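Local atomic coordinates of putative ABC transporter, ATP-binding protein ComA (Streptococcus mutans, PDB entry 3K8U), a protein that belongs, by its peptidase domain, to the C39 peptidase family found in ABC transporters, a domain of papain-like cysteine protease fold. Residues A[6-20]-A[101-115]. Residues are numbered along the deposited sequence; the frame is centred on the assembly and turned at random.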
ATOM      1  N   TYR A   6      -2.413   5.312 -12.853  1.00 40.25           N
ATOM      2  CA  TYR A   6      -2.142   4.656 -11.580  1.00 36.92           C
ATOM      3  C   TYR A   6      -1.947   3.154 -11.734  1.00 35.16           C
ATOM      4  O   TYR A   6      -2.889   2.412 -12.024  1.00 35.01           O
ATOM      5  CB  TYR A   6      -3.268   4.974 -10.595  1.00 34.67           C
ATOM      6  CG  TYR A   6      -3.534   6.460 -10.499  1.00 33.94           C
ATOM      7  CD1 TYR A   6      -4.772   6.991 -10.852  1.00 35.40           C
ATOM      8  CD2 TYR A   6      -2.527   7.341 -10.108  1.00 34.42           C
ATOM      9  CE1 TYR A   6      -5.000   8.366 -10.822  1.00 36.26           C
ATOM     10  CE2 TYR A   6      -2.741   8.713 -10.074  1.00 35.39           C
ATOM     11  CZ  TYR A   6      -3.979   9.220 -10.433  1.00 36.22           C
ATOM     12  OH  TYR A   6      -4.188  10.579 -10.417  1.00 38.09           O
ATOM     13  N   LYS A   7      -0.708   2.718 -11.541  1.00 32.72           N
ATOM     14  CA  LYS A   7      -0.361   1.311 -11.668  1.00 31.55           C
ATOM     15  C   LYS A   7      -0.627   0.518 -10.397  1.00 29.99           C
ATOM     16  O   LYS A   7      -0.218   0.904  -9.299  1.00 29.67           O
ATOM     17  CB  LYS A   7       1.094   1.168 -12.121  1.00 34.51           C
ATOM     18  CG  LYS A   7       1.313   1.631 -13.562  1.00 37.86           C
ATOM     19  CD  LYS A   7       2.782   1.653 -13.962  1.00 41.42           C
ATOM     20  CE  LYS A   7       3.519   2.812 -13.312  1.00 42.86           C
ATOM     21  NZ  LYS A   7       4.921   2.931 -13.807  1.00 46.67           N
ATOM     22  N   LEU A   8      -1.362  -0.576 -10.552  1.00 25.24           N
ATOM     23  CA  LEU A   8      -1.696  -1.440  -9.434  1.00 22.73           C
ATOM     24  C   LEU A   8      -1.571  -2.903  -9.812  1.00 22.66           C
ATOM     25  O   LEU A   8      -2.132  -3.345 -10.819  1.00 22.05           O
ATOM     26  CB  LEU A   8      -3.127  -1.181  -8.958  1.00 21.62           C
ATOM     27  CG  LEU A   8      -3.653  -2.174  -7.911  1.00 22.21           C
ATOM     28  CD1 LEU A   8      -3.083  -1.863  -6.532  1.00 20.25           C
ATOM     29  CD2 LEU A   8      -5.146  -2.116  -7.871  1.00 23.53           C
ATOM     30  N   VAL A   9      -0.817  -3.641  -9.009  1.00 20.60           N
ATOM     31  CA  VAL A   9      -0.647  -5.070  -9.213  1.00 20.46           C
ATOM     32  C   VAL A   9      -1.640  -5.706  -8.243  1.00 20.54           C
ATOM     33  O   VAL A   9      -1.487  -5.594  -7.024  1.00 20.16           O
ATOM     34  CB  VAL A   9       0.789  -5.533  -8.877  1.00 21.08           C
ATOM     35  CG1 VAL A   9       0.904  -7.044  -9.042  1.00 21.93           C
ATOM     36  CG2 VAL A   9       1.797  -4.831  -9.784  1.00 21.99           C
ATOM     37  N   PRO A  10      -2.715  -6.313  -8.773  1.00 19.61           N
ATOM     38  CA  PRO A  10      -3.725  -6.945  -7.924  1.00 20.34           C
ATOM     39  C   PRO A  10      -3.285  -8.282  -7.343  1.00 19.76           C
ATOM     40  O   PRO A  10      -2.358  -8.914  -7.842  1.00 19.76           O
ATOM     41  CB  PRO A  10      -4.908  -7.109  -8.876  1.00 22.25           C
ATOM     42  CG  PRO A  10      -4.241  -7.383 -10.187  1.00 22.47           C
ATOM     43  CD  PRO A  10      -3.088  -6.397 -10.199  1.00 21.62           C
ATOM     44  N   GLN A  11      -3.913  -8.671  -6.240  1.00 17.85           N
ATOM     45  CA  GLN A  11      -3.616  -9.950  -5.610  1.00 17.59           C
ATOM     46  C   GLN A  11      -4.565 -10.996  -6.193  1.00 17.27           C
ATOM     47  O   GLN A  11      -5.567 -10.655  -6.830  1.00 17.36           O
ATOM     48  CB  GLN A  11      -3.833  -9.865  -4.092  1.00 18.52           C
ATOM     49  CG  GLN A  11      -5.300  -9.724  -3.678  1.00 18.88           C
ATOM     50  CD  GLN A  11      -5.474  -9.516  -2.184  1.00 20.28           C
ATOM     51  OE1 GLN A  11      -5.881  -8.445  -1.746  1.00 21.27           O
ATOM     52  NE2 GLN A  11      -5.167 -10.544  -1.397  1.00 17.99           N
ATOM     53  N   ILE A  12      -4.216 -12.265  -6.012  1.00 16.99           N
ATOM     54  CA  ILE A  12      -5.057 -13.378  -6.449  1.00 18.70           C
ATOM     55  C   ILE A  12      -5.280 -14.201  -5.182  1.00 19.35           C
ATOM     56  O   ILE A  12      -6.422 -14.402  -4.764  1.00 22.31           O
ATOM     57  CB  ILE A  12      -4.397 -14.233  -7.559  1.00 17.84           C
ATOM     58  CG1 ILE A  12      -4.126 -13.367  -8.796  1.00 19.10           C
ATOM     59  CG2 ILE A  12      -5.321 -15.392  -7.938  1.00 18.81           C
ATOM     60  CD1 ILE A  12      -3.375 -14.081  -9.909  1.00 18.53           C
ATOM     61  N   ASP A  13      -4.187 -14.636  -4.553  1.00 20.33           N
ATOM     62  CA  ASP A  13      -4.263 -15.381  -3.292  1.00 21.73           C
ATOM     63  C   ASP A  13      -4.664 -14.371  -2.211  1.00 21.40           C
ATOM     64  O   ASP A  13      -4.176 -13.242  -2.206  1.00 18.30           O
ATOM     65  CB  ASP A  13      -2.903 -15.993  -2.929  1.00 23.67           C
ATOM     66  CG  ASP A  13      -2.569 -17.230  -3.748  1.00 29.53           C
ATOM     67  OD1 ASP A  13      -3.501 -17.955  -4.164  1.00 34.19           O
ATOM     68  OD2 ASP A  13      -1.364 -17.494  -3.954  1.00 30.94           O
ATOM     69  N   THR A  14      -5.536 -14.782  -1.291  1.00 21.48           N
ATOM     70  CA  THR A  14      -6.012 -13.890  -0.230  1.00 22.04           C
ATOM     71  C   THR A  14      -4.940 -13.359   0.722  1.00 21.72           C
ATOM     72  O   THR A  14      -5.111 -12.298   1.321  1.00 22.27           O
ATOM     73  CB  THR A  14      -7.148 -14.550   0.596  1.00 23.79           C
ATOM     74  OG1 THR A  14      -6.679 -15.772   1.179  1.00 25.13           O
ATOM     75  CG2 THR A  14      -8.344 -14.850  -0.299  1.00 27.27           C
ATOM     76  N   ARG A  15      -3.822 -14.070   0.828  1.00 19.81           N
ATOM     77  CA  ARG A  15      -2.732 -13.668   1.715  1.00 20.32           C
ATOM     78  C   ARG A  15      -1.744 -12.689   1.074  1.00 17.49           C
ATOM     79  O   ARG A  15      -0.852 -12.185   1.751  1.00 16.73           O
ATOM     80  CB  ARG A  15      -1.947 -14.908   2.159  1.00 24.07           C
ATOM     81  CG  ARG A  15      -1.032 -15.480   1.060  1.00 28.23           C
ATOM     82  CD  ARG A  15      -0.272 -16.718   1.516  1.00 32.55           C
ATOM     83  NE  ARG A  15      -1.154 -17.863   1.722  1.00 35.75           N
ATOM     84  CZ  ARG A  15      -0.773 -19.022   2.252  1.00 38.39           C
ATOM     85  NH1 ARG A  15       0.483 -19.204   2.640  1.00 38.93           N
ATOM     86  NH2 ARG A  15      -1.652 -20.003   2.400  1.00 38.40           N
ATOM     87  N   ASP A  16      -1.928 -12.394  -0.211  1.00 16.82           N
ATOM     88  CA  ASP A  16      -0.994 -11.542  -0.951  1.00 15.47           C
ATOM     89  C   ASP A  16      -1.199 -10.036  -1.050  1.00 15.00           C
ATOM     90  O   ASP A  16      -0.619  -9.407  -1.935  1.00 12.57           O
ATOM     91  CB  ASP A  16      -0.799 -12.102  -2.366  1.00 14.33           C
ATOM     92  CG  ASP A  16      -0.061 -13.429  -2.380  1.00 16.93           C
ATOM     93  OD1 ASP A  16       0.737 -13.686  -1.457  1.00 15.51           O
ATOM     94  OD2 ASP A  16      -0.267 -14.208  -3.331  1.00 15.43           O
ATOM     95  N   CYS A  17      -1.964  -9.434  -0.143  1.00 14.02           N
ATOM     96  CA  CYS A  17      -2.168  -7.989  -0.232  1.00 13.41           C
ATOM     97  C   CYS A  17      -0.864  -7.209  -0.040  1.00 13.80           C
ATOM     98  O   CYS A  17      -0.633  -6.210  -0.726  1.00 12.88           O
ATOM     99  CB  CYS A  17      -3.218  -7.507   0.770  1.00 15.72           C
ATOM    100  SG  CYS A  17      -3.835  -5.861   0.357  1.00 18.40           S
ATOM    101  N   GLY A  18      -0.022  -7.675   0.881  1.00 12.95           N
ATOM    102  CA  GLY A  18       1.257  -7.026   1.144  1.00 15.04           C
ATOM    103  C   GLY A  18       2.152  -7.064  -0.082  1.00 15.28           C
ATOM    104  O   GLY A  18       2.678  -6.029  -0.512  1.00 14.74           O
ATOM    105  N   PRO A  19       2.406  -8.262  -0.628  1.00 15.01           N
ATOM    106  CA  PRO A  19       3.247  -8.393  -1.821  1.00 14.56           C
ATOM    107  C   PRO A  19       2.691  -7.536  -2.962  1.00 12.92           C
ATOM    108  O   PRO A  19       3.451  -6.907  -3.696  1.00 13.03           O
ATOM    109  CB  PRO A  19       3.133  -9.883  -2.142  1.00 13.93           C
ATOM    110  CG  PRO A  19       3.059 -10.499  -0.799  1.00 15.92           C
ATOM    111  CD  PRO A  19       2.113  -9.585  -0.045  1.00 15.44           C
ATOM    112  N   ALA A  20       1.363  -7.489  -3.081  1.00 13.01           N
ATOM    113  CA  ALA A  20       0.707  -6.713  -4.134  1.00 12.23           C
ATOM    114  C   ALA A  20       0.946  -5.207  -4.052  1.00 13.77           C
ATOM    115  O   ALA A  20       1.282  -4.587  -5.063  1.00 12.87           O
ATOM    116  CB  ALA A  20      -0.786  -7.011  -4.172  1.00 13.84           C
ATOM    117  N   TYR A 101      -2.638   6.928  -4.269  1.00 14.91           N
ATOM    118  CA  TYR A 101      -2.101   7.628  -5.436  1.00 16.39           C
ATOM    119  C   TYR A 101      -2.273   9.136  -5.427  1.00 18.62           C
ATOM    120  O   TYR A 101      -1.506   9.852  -6.070  1.00 19.04           O
ATOM    121  CB  TYR A 101      -2.746   7.080  -6.706  1.00 18.28           C
ATOM    122  CG  TYR A 101      -2.533   5.604  -6.911  1.00 19.14           C
ATOM    123  CD1 TYR A 101      -1.302   5.109  -7.339  1.00 19.18           C
ATOM    124  CD2 TYR A 101      -3.567   4.702  -6.679  1.00 20.55           C
ATOM    125  CE1 TYR A 101      -1.108   3.744  -7.528  1.00 19.20           C
ATOM    126  CE2 TYR A 101      -3.385   3.344  -6.862  1.00 20.80           C
ATOM    127  CZ  TYR A 101      -2.159   2.870  -7.285  1.00 19.06           C
ATOM    128  OH  TYR A 101      -1.989   1.517  -7.442  1.00 22.97           O
ATOM    129  N   GLY A 102      -3.302   9.614  -4.741  1.00 18.77           N
ATOM    130  CA  GLY A 102      -3.534  11.043  -4.694  1.00 23.64           C
ATOM    131  C   GLY A 102      -4.827  11.398  -4.004  1.00 27.03           C
ATOM    132  O   GLY A 102      -5.477  10.548  -3.393  1.00 23.17           O
ATOM    133  N   SER A 103      -5.186  12.674  -4.086  1.00 31.78           N
ATOM    134  CA  SER A 103      -6.411  13.169  -3.480  1.00 37.68           C
ATOM    135  C   SER A 103      -7.035  14.229  -4.375  1.00 41.17           C
ATOM    136  O   SER A 103      -6.328  15.033  -4.987  1.00 42.43           O
ATOM    137  CB  SER A 103      -6.124  13.766  -2.100  1.00 37.97           C
ATOM    138  OG  SER A 103      -5.257  14.883  -2.191  1.00 42.56           O
ATOM    139  N   GLN A 104      -8.358  14.202  -4.470  1.00 44.74           N
ATOM    140  CA  GLN A 104      -9.093  15.169  -5.273  1.00 48.67           C
ATOM    141  C   GLN A 104     -10.441  15.418  -4.613  1.00 49.51           C
ATOM    142  O   GLN A 104     -11.263  14.504  -4.497  1.00 49.87           O
ATOM    143  CB  GLN A 104      -9.285  14.666  -6.708  1.00 51.09           C
ATOM    144  CG  GLN A 104      -9.784  15.743  -7.667  1.00 54.85           C
ATOM    145  CD  GLN A 104      -9.894  15.260  -9.103  1.00 57.71           C
ATOM    146  OE1 GLN A 104     -10.927  15.442  -9.752  1.00 58.77           O
ATOM    147  NE2 GLN A 104      -8.827  14.649  -9.609  1.00 57.77           N
ATOM    148  N   ASN A 105     -10.639  16.656  -4.161  1.00 49.51           N
ATOM    149  CA  ASN A 105     -11.864  17.089  -3.489  1.00 48.85           C
ATOM    150  C   ASN A 105     -11.946  16.471  -2.092  1.00 46.63           C
ATOM    151  O   ASN A 105     -11.026  16.621  -1.284  1.00 47.26           O
ATOM    152  CB  ASN A 105     -13.104  16.723  -4.322  1.00 51.44           C
ATOM    153  CG  ASN A 105     -13.036  17.260  -5.741  1.00 54.18           C
ATOM    154  OD1 ASN A 105     -13.020  16.494  -6.706  1.00 55.89           O
ATOM    155  ND2 ASN A 105     -12.991  18.583  -5.874  1.00 55.10           N
ATOM    156  N   ASN A 106     -13.054  15.796  -1.810  1.00 43.06           N
ATOM    157  CA  ASN A 106     -13.260  15.137  -0.526  1.00 39.95           C
ATOM    158  C   ASN A 106     -13.012  13.636  -0.720  1.00 36.33           C
ATOM    159  O   ASN A 106     -13.539  12.802   0.021  1.00 33.76           O
ATOM    160  CB  ASN A 106     -14.693  15.395  -0.040  1.00 42.07           C
ATOM    161  CG  ASN A 106     -14.941  14.885   1.369  1.00 45.12           C
ATOM    162  OD1 ASN A 106     -14.142  15.111   2.279  1.00 46.80           O
ATOM    163  ND2 ASN A 106     -16.059  14.191   1.553  1.00 46.58           N
ATOM    164  N   GLN A 107     -12.205  13.302  -1.726  1.00 33.36           N
ATOM    165  CA  GLN A 107     -11.896  11.910  -2.030  1.00 30.98           C
ATOM    166  C   GLN A 107     -10.417  11.633  -2.257  1.00 27.52           C
ATOM    167  O   GLN A 107      -9.637  12.526  -2.584  1.00 28.44           O
ATOM    168  CB  GLN A 107     -12.681  11.432  -3.256  1.00 34.48           C
ATOM    169  CG  GLN A 107     -14.191  11.415  -3.074  1.00 37.55           C
ATOM    170  CD  GLN A 107     -14.884  10.535  -4.089  1.00 40.58           C
ATOM    171  OE1 GLN A 107     -15.531   9.548  -3.731  1.00 43.44           O
ATOM    172  NE2 GLN A 107     -14.743  10.874  -5.368  1.00 39.97           N
ATOM    173  N   LEU A 108     -10.045  10.374  -2.066  1.00 22.92           N
ATOM    174  CA  LEU A 108      -8.678   9.920  -2.263  1.00 18.99           C
ATOM    175  C   LEU A 108      -8.702   8.896  -3.385  1.00 18.82           C
ATOM    176  O   LEU A 108      -9.703   8.209  -3.573  1.00 19.52           O
ATOM    177  CB  LEU A 108      -8.163   9.230  -0.999  1.00 19.78           C
ATOM    178  CG  LEU A 108      -8.088  10.065   0.277  1.00 21.31           C
ATOM    179  CD1 LEU A 108      -7.652   9.193   1.434  1.00 20.67           C
ATOM    180  CD2 LEU A 108      -7.119  11.214   0.069  1.00 22.07           C
ATOM    181  N   ILE A 109      -7.619   8.823  -4.149  1.00 17.77           N
ATOM    182  CA  ILE A 109      -7.517   7.835  -5.214  1.00 18.26           C
ATOM    183  C   ILE A 109      -6.673   6.720  -4.601  1.00 17.11           C
ATOM    184  O   ILE A 109      -5.518   6.939  -4.233  1.00 16.10           O
ATOM    185  CB  ILE A 109      -6.794   8.392  -6.456  1.00 20.63           C
ATOM    186  CG1 ILE A 109      -7.481   9.671  -6.936  1.00 22.72           C
ATOM    187  CG2 ILE A 109      -6.792   7.342  -7.572  1.00 20.94           C
ATOM    188  CD1 ILE A 109      -6.741  10.373  -8.053  1.00 26.08           C
ATOM    189  N   ILE A 110      -7.275   5.551  -4.423  1.00 17.09           N
ATOM    190  CA  ILE A 110      -6.562   4.427  -3.826  1.00 15.92           C
ATOM    191  C   ILE A 110      -6.479   3.201  -4.722  1.00 16.42           C
ATOM    192  O   ILE A 110      -7.246   3.054  -5.674  1.00 15.90           O
ATOM    193  CB  ILE A 110      -7.174   4.027  -2.455  1.00 17.46           C
ATOM    194  CG1 ILE A 110      -8.627   3.574  -2.614  1.00 19.16           C
ATOM    195  CG2 ILE A 110      -7.096   5.210  -1.469  1.00 17.46           C
ATOM    196  CD1 ILE A 110      -8.817   2.074  -2.540  1.00 19.59           C
ATOM    197  N   GLY A 111      -5.524   2.331  -4.405  1.00 14.82           N
ATOM    198  CA  GLY A 111      -5.340   1.104  -5.153  1.00 15.81           C
ATOM    199  C   GLY A 111      -5.495  -0.052  -4.192  1.00 15.41           C
ATOM    200  O   GLY A 111      -4.682  -0.235  -3.285  1.00 14.38           O
ATOM    201  N   ASP A 112      -6.596  -0.776  -4.334  1.00 14.84           N
ATOM    202  CA  ASP A 112      -6.874  -1.922  -3.482  1.00 14.84           C
ATOM    203  C   ASP A 112      -6.564  -3.192  -4.279  1.00 13.89           C
ATOM    204  O   ASP A 112      -7.227  -3.473  -5.269  1.00 14.34           O
ATOM    205  CB  ASP A 112      -8.355  -1.893  -3.061  1.00 14.18           C
ATOM    206  CG  ASP A 112      -8.747  -3.056  -2.162  1.00 14.91           C
ATOM    207  OD1 ASP A 112      -7.917  -3.949  -1.899  1.00 15.74           O
ATOM    208  OD2 ASP A 112      -9.911  -3.085  -1.715  1.00 16.12           O
ATOM    209  N   PRO A 113      -5.561  -3.980  -3.843  1.00 15.27           N
ATOM    210  CA  PRO A 113      -5.167  -5.226  -4.518  1.00 14.51           C
ATOM    211  C   PRO A 113      -6.327  -6.203  -4.758  1.00 15.31           C
ATOM    212  O   PRO A 113      -6.230  -7.075  -5.623  1.00 15.56           O
ATOM    213  CB  PRO A 113      -4.120  -5.805  -3.572  1.00 13.93           C
ATOM    214  CG  PRO A 113      -3.468  -4.560  -3.017  1.00 14.50           C
ATOM    215  CD  PRO A 113      -4.672  -3.708  -2.698  1.00 14.35           C
ATOM    216  N   ASP A 114      -7.402  -6.076  -3.978  1.00 14.98           N
ATOM    217  CA  ASP A 114      -8.602  -6.909  -4.144  1.00 16.32           C
ATOM    218  C   ASP A 114      -8.964  -6.737  -5.627  1.00 15.88           C
ATOM    219  O   ASP A 114      -9.246  -5.627  -6.072  1.00 15.84           O
ATOM    220  CB  ASP A 114      -9.720  -6.355  -3.242  1.00 17.37           C
ATOM    221  CG  ASP A 114     -11.049  -7.093  -3.383  1.00 17.84           C
ATOM    222  OD1 ASP A 114     -11.342  -7.687  -4.444  1.00 15.88           O
ATOM    223  OD2 ASP A 114     -11.837  -7.029  -2.422  1.00 17.48           O
ATOM    224  N   PRO A 115      -8.941  -7.836  -6.410  1.00 17.08           N
ATOM    225  CA  PRO A 115      -9.257  -7.765  -7.841  1.00 17.60           C
ATOM    226  C   PRO A 115     -10.653  -7.288  -8.226  1.00 17.96           C
ATOM    227  O   PRO A 115     -10.881  -6.929  -9.380  1.00 17.84           O
ATOM    228  CB  PRO A 115      -8.940  -9.178  -8.340  1.00 17.29           C
ATOM    229  CG  PRO A 115      -9.169 -10.034  -7.142  1.00 18.71           C
ATOM    230  CD  PRO A 115      -8.575  -9.207  -6.018  1.00 15.31           C
TER
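Tyr6 lays its CB over the centre of the Tyr101 ring, 3.7 Å from the centroid and almost on the ring normal, while the two side chains run past each other in opposite directions. Their rings meet obliquely, planes at 35°, with Tyr6 CD2 3.4 Å from Tyr101 CB. Against the Tyr6 ring, Ile109 crosses at about a right angle: its CG2 packs off-centre over the ring and its CD1 touches Tyr6 OH. Tyr101 and Gly102 both face Ile109 in a classic beta bulge of the hairpin formed by strands 93-104 and 107-112.

With CG anti to its own carbonyl carbon (chi1 -59°), Tyr101 reaches alongside the chain in the direction from Tyr6 to Leu8, and its OH donates to Lys7 O at 2.6 Å from above the carbonyl plane. Leu8 CB sits against the same hydroxyl; Leu8 CD1 lies against Gly111, which has no side chain, and Leu8 CD2 against Asp112 O.

This joins the N-terminal chain to the antiparallel sheet of the papain-like C39 peptidase fold, close to the start of helix 17-28, where Cys17 and Asp112 both meet His96; Asp112 OD1 is hydrogen-bonded to His96 NE2. That Cys, His and Asp grouping is consistent with the catalytic triad of the family. Beside it Pro113 wedges against the helix, its CG 3.6 Å from Cys17 SG and its CB equally close to Ala20 CB. Pro113 O takes a hydrogen bond from Gln11 N (2.9 Å, N-H...O angle 160°). The Gln11 side chain passes obliquely across Pro113, and Asp13 O lies in the plane of the Gln11 amide, whose NE2 donates to it; Asp16 N reaches that oxygen from the opposite face, closing the turn before the helix. Pro115 CD packs on Gln11 O, 3.4 Å away.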